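Local coordinates for protein nucleoporin nup120 (Schizosaccharomyces pombe, PDB 4GQ2) that serves as a structural constituent of the nuclear pore complex, whose nucleoporins can also dock transiently associated nuclear transport factors, at residues L736-L741 with N768-F773; L741-F746 with Y826-Q831. All coordinates share one frame; numbering follows the deposited sequence.

From the N terminus, a beta-propeller region precedes the helical part that holds both contacts. Residues 736-741 cover the last part of helix 719-739 and the turn that follows, and interaction 1 closes the loop back to 768-773, at the start of helix 770-777; no helix or strand lies between. Leaving interaction 1 through the shared Leu741, the chain continues as 741-746 and meets 826-831 in interaction 2, a longer closure of 79 intervening residues, 33 of them helical. The two contacts cross, their segments alternating along the chain, with centres about 10 Å apart. A probable hydrogen bond from Leu743 N to Asn768 O links them, tying helices 719-739, 770-777 and 826-832 around one loop.

Interaction 1. Residues L736-L741 with N768-F773; sequences LENSAL and NTALQF
Leu741 O accepts from Ala770 N at 3.0 Å in a fairly straight bond that lies in the carbonyl plane, and Asn738 O takes a weak, bent one from Leu771 N, joining the end of helix 719-739 to the start of helix 770-777. Thr769 CA brings its hydrogen to Leu741 O as well. The methyl of Ala770 packs to one side of the two bonds, with Leu741 CB 3.8 Å away and the amide of Asn738 beside it, OD1 approaching CB to 3.2 Å. That amide sends ND2 back to Phe734 O in its own helix. On the other flank, Leu771 lays CD2 alongside Ser739, 3.6 Å from OG, while this hydroxyl bonds Asp683. The chi1 of Leu771, -171°, carries its branch past Ser739, and CB comes close to Asn738 O and Ser739 CA. Thr769 is the N-cap: OG1, placed between backbone N and carbonyl by a chi1 of 75°, accepts from Gln772 N at 3.0 Å. Gln772 answers with OE1, which takes Thr769 N from above its carbonyl plane and Asn768 N almost in line with its C=O (175°). Thr769 and Gln772 thus form a capping box, and two N-H donors hold the Gln772 amide in its rotation. A water 2.6 Å from Thr769 OG1 donates to Ser739 O, so the cap is coupled to the preceding helix. In this largely buried contact, Leu741 O takes up Ala770 N, Asn738 O, near the end of the preceding helix, gives Leu771 N only weak help, and the capping box serves Gln772 N. The polar bonds probably help to fix how the two helix ends lie together, with the Ala770 methyl and leucine carbons packed beside them.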
loop_
_atom_site.group_PDB
_atom_site.type_symbol
_atom_site.label_atom_id
_atom_site.label_comp_id
_atom_site.label_asym_id
_atom_site.label_seq_id
_atom_site.Cartn_x
_atom_site.Cartn_y
_atom_site.Cartn_z
ATOM N N LEU A 736 -8.432 0.276 -2.365
ATOM C CA LEU A 736 -7.628 -0.873 -1.941
ATOM C C LEU A 736 -6.210 -0.800 -2.538
ATOM O O LEU A 736 -5.232 -1.185 -1.892
ATOM C CB LEU A 736 -8.323 -2.210 -2.273
ATOM C CG LEU A 736 -9.482 -2.558 -1.325
ATOM C CD1 LEU A 736 -10.254 -3.785 -1.779
ATOM C CD2 LEU A 736 -8.983 -2.759 0.100
ATOM N N GLU A 737 -6.105 -0.264 -3.750
ATOM C CA GLU A 737 -4.811 -0.021 -4.365
ATOM C C GLU A 737 -4.072 1.111 -3.642
ATOM O O GLU A 737 -2.849 1.188 -3.686
ATOM C CB GLU A 737 -4.965 0.271 -5.866
ATOM C CG GLU A 737 -3.856 -0.331 -6.722
ATOM C CD GLU A 737 -3.896 0.108 -8.182
ATOM O OE1 GLU A 737 -2.890 0.699 -8.654
ATOM O OE2 GLU A 737 -4.920 -0.145 -8.858
ATOM N N ASN A 738 -4.812 1.976 -2.954
ATOM C CA ASN A 738 -4.189 3.070 -2.208
ATOM C C ASN A 738 -3.585 2.589 -0.878
ATOM O O ASN A 738 -2.739 3.263 -0.271
ATOM C CB ASN A 738 -5.201 4.199 -1.971
ATOM C CG ASN A 738 -5.353 5.119 -3.169
ATOM O OD1 ASN A 738 -4.900 6.261 -3.137
ATOM N ND2 ASN A 738 -6.001 4.632 -4.233
ATOM N N SER A 739 -4.029 1.419 -0.434
ATOM C CA SER A 739 -3.672 0.907 0.886
ATOM C C SER A 739 -2.197 0.555 1.010
ATOM O O SER A 739 -1.587 0.827 2.043
ATOM C CB SER A 739 -4.534 -0.299 1.243
ATOM O OG SER A 739 -4.360 -0.619 2.610
ATOM N N ALA A 740 -1.631 -0.039 -0.040
ATOM C CA ALA A 740 -0.213 -0.424 -0.050
ATOM C C ALA A 740 0.675 0.567 -0.811
ATOM O O ALA A 740 1.879 0.346 -0.972
ATOM C CB ALA A 740 -0.045 -1.829 -0.613
ATOM N N LEU A 741 0.077 1.669 -1.252
ATOM C CA LEU A 741 0.778 2.653 -2.051
ATOM C C LEU A 741 1.621 3.573 -1.176
ATOM O O LEU A 741 1.100 4.446 -0.474
ATOM C CB LEU A 741 -0.217 3.444 -2.895
ATOM C CG LEU A 741 0.290 4.382 -3.995
ATOM C CD1 LEU A 741 1.574 3.894 -4.639
ATOM C CD2 LEU A 741 -0.796 4.517 -5.045
ATOM N N ASN A 768 2.227 8.251 5.438
ATOM C CA ASN A 768 3.060 7.256 4.742
ATOM C C ASN A 768 2.420 6.560 3.544
ATOM O O ASN A 768 3.118 6.135 2.622
ATOM C CB ASN A 768 3.586 6.193 5.719
ATOM C CG ASN A 768 4.864 6.613 6.422
ATOM O OD1 ASN A 768 5.487 7.603 6.063
ATOM N ND2 ASN A 768 5.263 5.850 7.431
ATOM N N THR A 769 1.100 6.415 3.557
ATOM C CA THR A 769 0.419 5.736 2.456
ATOM C C THR A 769 -0.632 6.615 1.808
ATOM O O THR A 769 -1.134 7.567 2.419
ATOM C CB THR A 769 -0.244 4.422 2.901
ATOM O OG1 THR A 769 -1.432 4.720 3.643
ATOM C CG2 THR A 769 0.715 3.591 3.765
ATOM N N ALA A 770 -0.982 6.273 0.569
ATOM C CA ALA A 770 -2.067 6.942 -0.139
ATOM C C ALA A 770 -3.419 6.813 0.582
ATOM O O ALA A 770 -4.251 7.715 0.505
ATOM C CB ALA A 770 -2.170 6.422 -1.566
ATOM N N LEU A 771 -3.641 5.695 1.270
ATOM C CA LEU A 771 -4.903 5.493 1.988
ATOM C C LEU A 771 -4.962 6.305 3.287
ATOM O O LEU A 771 -6.033 6.711 3.713
ATOM C CB LEU A 771 -5.169 4.008 2.248
ATOM C CG LEU A 771 -6.546 3.642 2.810
ATOM C CD1 LEU A 771 -7.666 4.088 1.880
ATOM C CD2 LEU A 771 -6.641 2.141 3.092
ATOM N N GLN A 772 -3.806 6.545 3.902
ATOM C CA GLN A 772 -3.725 7.428 5.069
ATOM C C GLN A 772 -3.968 8.879 4.645
ATOM O O GLN A 772 -4.614 9.642 5.360
ATOM C CB GLN A 772 -2.366 7.285 5.786
ATOM C CG GLN A 772 -2.117 5.905 6.387
ATOM C CD GLN A 772 -0.676 5.657 6.805
ATOM O OE1 GLN A 772 0.238 6.399 6.440
ATOM N NE2 GLN A 772 -0.466 4.598 7.581
ATOM N N PHE A 773 -3.450 9.250 3.477
ATOM C CA PHE A 773 -3.686 10.565 2.871
ATOM C C PHE A 773 -5.192 10.764 2.619
ATOM O O PHE A 773 -5.762 11.787 3.006
ATOM C CB PHE A 773 -2.888 10.642 1.570
ATOM C CG PHE A 773 -2.912 11.982 0.891
ATOM C CD1 PHE A 773 -3.954 12.332 0.047
ATOM C CD2 PHE A 773 -1.842 12.863 1.030
ATOM C CE1 PHE A 773 -3.955 13.551 -0.616
ATOM C CE2 PHE A 773 -1.838 14.086 0.372
ATOM C CZ PHE A 773 -2.895 14.430 -0.457
HETATM O O HOH W 1 -2.479 2.415 4.257
#

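Interaction 2. Residues L741-F746 with Y826-Q831; sequences LLLEKF and YNACMQ
Tyr826 N stands 3.8 Å from Glu744 OE1, and the Tyr826 ring turns to Phe821, edge-to-face. At Asn827 the carboxylate makes its main approach: OE1 accepts a long, weak bond from Asn827 N (3.5 Å, 161° at the hydrogen), and CD lies 3.6 Å from Asn827 CB. The Glu744 and Asn827 side chains cross at about a right angle, with carboxylate and amide planes 53° apart. Glu744 reaches here because its chain runs extended beyond CG (chi2 166°). At Ala828 a water accepts from the backbone N at 3.1 Å and donates to Glu744 OE1 at 2.7 Å, so one carboxylate oxygen serves two successive N-H groups of the first turn, one directly and one through the water. Replacing Glu744 by an alanine would probably leave Asn827 N and the water without their acceptor and leave the loop less firmly held to the helix start. The methyl of Ala828 meets Leu743 CD2 at 4.0 Å and, a little farther off, Leu741 CD2. One turn on, Gln831 offers CB to that same Leu741 methyl at 4.2 Å. An acidic side chain set against the N-H groups of a first helical turn would probably be favoured by the helix dipole; here the weak bond and the water help to hold the extended loop after helix 719-739 against helix 826-832, in the HEAT-repeat family region of Nup120.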
loop_
_atom_site.group_PDB
_atom_site.type_symbol
_atom_site.label_atom_id
_atom_site.label_comp_id
_atom_site.label_asym_id
_atom_site.label_seq_id
_atom_site.Cartn_x
_atom_site.Cartn_y
_atom_site.Cartn_z
ATOM N N LEU A 741 0.077 1.669 -1.252
ATOM C CA LEU A 741 0.778 2.653 -2.051
ATOM C C LEU A 741 1.621 3.573 -1.176
ATOM O O LEU A 741 1.100 4.446 -0.474
ATOM C CB LEU A 741 -0.217 3.444 -2.895
ATOM C CG LEU A 741 0.290 4.382 -3.995
ATOM C CD1 LEU A 741 1.574 3.894 -4.639
ATOM C CD2 LEU A 741 -0.796 4.517 -5.045
ATOM N N LEU A 742 2.934 3.367 -1.222
ATOM C CA LEU A 742 3.852 4.136 -0.390
ATOM C C LEU A 742 4.185 5.465 -1.027
ATOM O O LEU A 742 4.547 5.532 -2.203
ATOM C CB LEU A 742 5.118 3.331 -0.085
ATOM C CG LEU A 742 4.874 2.296 1.010
ATOM C CD1 LEU A 742 5.972 1.246 1.029
ATOM C CD2 LEU A 742 4.749 2.989 2.360
ATOM N N LEU A 743 4.049 6.518 -0.234
ATOM C CA LEU A 743 4.239 7.882 -0.693
ATOM C C LEU A 743 5.708 8.279 -0.672
ATOM O O LEU A 743 6.489 7.762 0.122
ATOM C CB LEU A 743 3.413 8.851 0.165
ATOM C CG LEU A 743 1.887 8.779 0.031
ATOM C CD1 LEU A 743 1.232 9.844 0.890
ATOM C CD2 LEU A 743 1.439 8.907 -1.420
ATOM N N GLU A 744 6.070 9.207 -1.548
ATOM C CA GLU A 744 7.436 9.707 -1.623
ATOM C C GLU A 744 7.746 10.702 -0.505
ATOM O O GLU A 744 6.880 11.473 -0.076
ATOM C CB GLU A 744 7.704 10.328 -2.995
ATOM C CG GLU A 744 7.759 9.303 -4.120
ATOM C CD GLU A 744 7.693 9.925 -5.504
ATOM O OE1 GLU A 744 6.705 10.631 -5.807
ATOM O OE2 GLU A 744 8.626 9.688 -6.303
ATOM N N LYS A 745 8.986 10.651 -0.028
ATOM C CA LYS A 745 9.506 11.607 0.945
ATOM C C LYS A 745 10.646 12.409 0.320
ATOM O O LYS A 745 11.439 11.872 -0.462
ATOM C CB LYS A 745 9.984 10.890 2.212
ATOM C CG LYS A 745 8.957 10.832 3.339
ATOM C CD LYS A 745 7.959 9.695 3.168
ATOM C CE LYS A 745 7.125 9.487 4.424
ATOM N NZ LYS A 745 6.186 10.607 4.735
ATOM N N PHE A 746 10.724 13.692 0.667
ATOM C CA PHE A 746 11.689 14.602 0.046
ATOM C C PHE A 746 12.798 15.038 1.005
ATOM O O PHE A 746 12.550 15.338 2.173
ATOM C CB PHE A 746 10.972 15.827 -0.540
ATOM C CG PHE A 746 9.697 15.494 -1.270
ATOM C CD1 PHE A 746 9.729 14.846 -2.504
ATOM C CD2 PHE A 746 8.461 15.828 -0.723
ATOM C CE1 PHE A 746 8.553 14.537 -3.172
ATOM C CE2 PHE A 746 7.285 15.523 -1.389
ATOM C CZ PHE A 746 7.331 14.878 -2.615
ATOM N N TYR A 826 3.739 12.456 -7.327
ATOM C CA TYR A 826 3.641 12.171 -8.753
ATOM C C TYR A 826 3.656 10.685 -9.070
ATOM O O TYR A 826 2.922 10.234 -9.954
ATOM C CB TYR A 826 4.735 12.917 -9.525
ATOM C CG TYR A 826 4.670 14.427 -9.351
ATOM C CD1 TYR A 826 3.464 15.112 -9.508
ATOM C CD2 TYR A 826 5.813 15.170 -9.050
ATOM C CE1 TYR A 826 3.391 16.485 -9.349
ATOM C CE2 TYR A 826 5.750 16.550 -8.895
ATOM C CZ TYR A 826 4.536 17.199 -9.050
ATOM O OH TYR A 826 4.444 18.564 -8.906
ATOM N N ASN A 827 4.474 9.925 -8.344
ATOM C CA ASN A 827 4.527 8.473 -8.529
ATOM C C ASN A 827 3.180 7.810 -8.179
ATOM O O ASN A 827 2.633 7.040 -8.972
ATOM C CB ASN A 827 5.677 7.867 -7.718
ATOM C CG ASN A 827 5.803 6.364 -7.910
ATOM O OD1 ASN A 827 6.244 5.884 -8.961
ATOM N ND2 ASN A 827 5.419 5.610 -6.885
ATOM N N ALA A 828 2.637 8.145 -7.010
ATOM C CA ALA A 828 1.310 7.671 -6.604
ATOM C C ALA A 828 0.292 7.920 -7.705
ATOM O O ALA A 828 -0.402 6.995 -8.136
ATOM C CB ALA A 828 0.871 8.360 -5.318
ATOM N N CYS A 829 0.224 9.172 -8.161
ATOM C CA CYS A 829 -0.676 9.584 -9.242
ATOM C C CYS A 829 -0.537 8.702 -10.491
ATOM O O CYS A 829 -1.539 8.208 -11.049
ATOM C CB CYS A 829 -0.390 11.035 -9.613
ATOM S SG CYS A 829 -0.815 12.217 -8.322
ATOM N N MET A 830 0.713 8.502 -10.903
ATOM C CA MET A 830 1.056 7.717 -12.085
ATOM C C MET A 830 0.654 6.251 -11.913
ATOM O O MET A 830 0.174 5.609 -12.845
ATOM C CB MET A 830 2.560 7.844 -12.377
ATOM C CG MET A 830 2.976 7.268 -13.714
ATOM S SD MET A 830 2.267 8.144 -15.124
ATOM C CE MET A 830 3.020 7.222 -16.466
ATOM N N GLN A 831 0.834 5.739 -10.706
ATOM C CA GLN A 831 0.426 4.386 -10.372
ATOM C C GLN A 831 -1.082 4.260 -10.522
ATOM O O GLN A 831 -1.582 3.220 -10.965
ATOM C CB GLN A 831 0.826 4.075 -8.922
ATOM C CG GLN A 831 1.348 2.666 -8.684
ATOM C CD GLN A 831 2.805 2.508 -9.093
ATOM O OE1 GLN A 831 3.573 3.471 -9.094
ATOM N NE2 GLN A 831 3.192 1.285 -9.445
HETATM O O HOH W 2 4.328 9.710 -4.868
#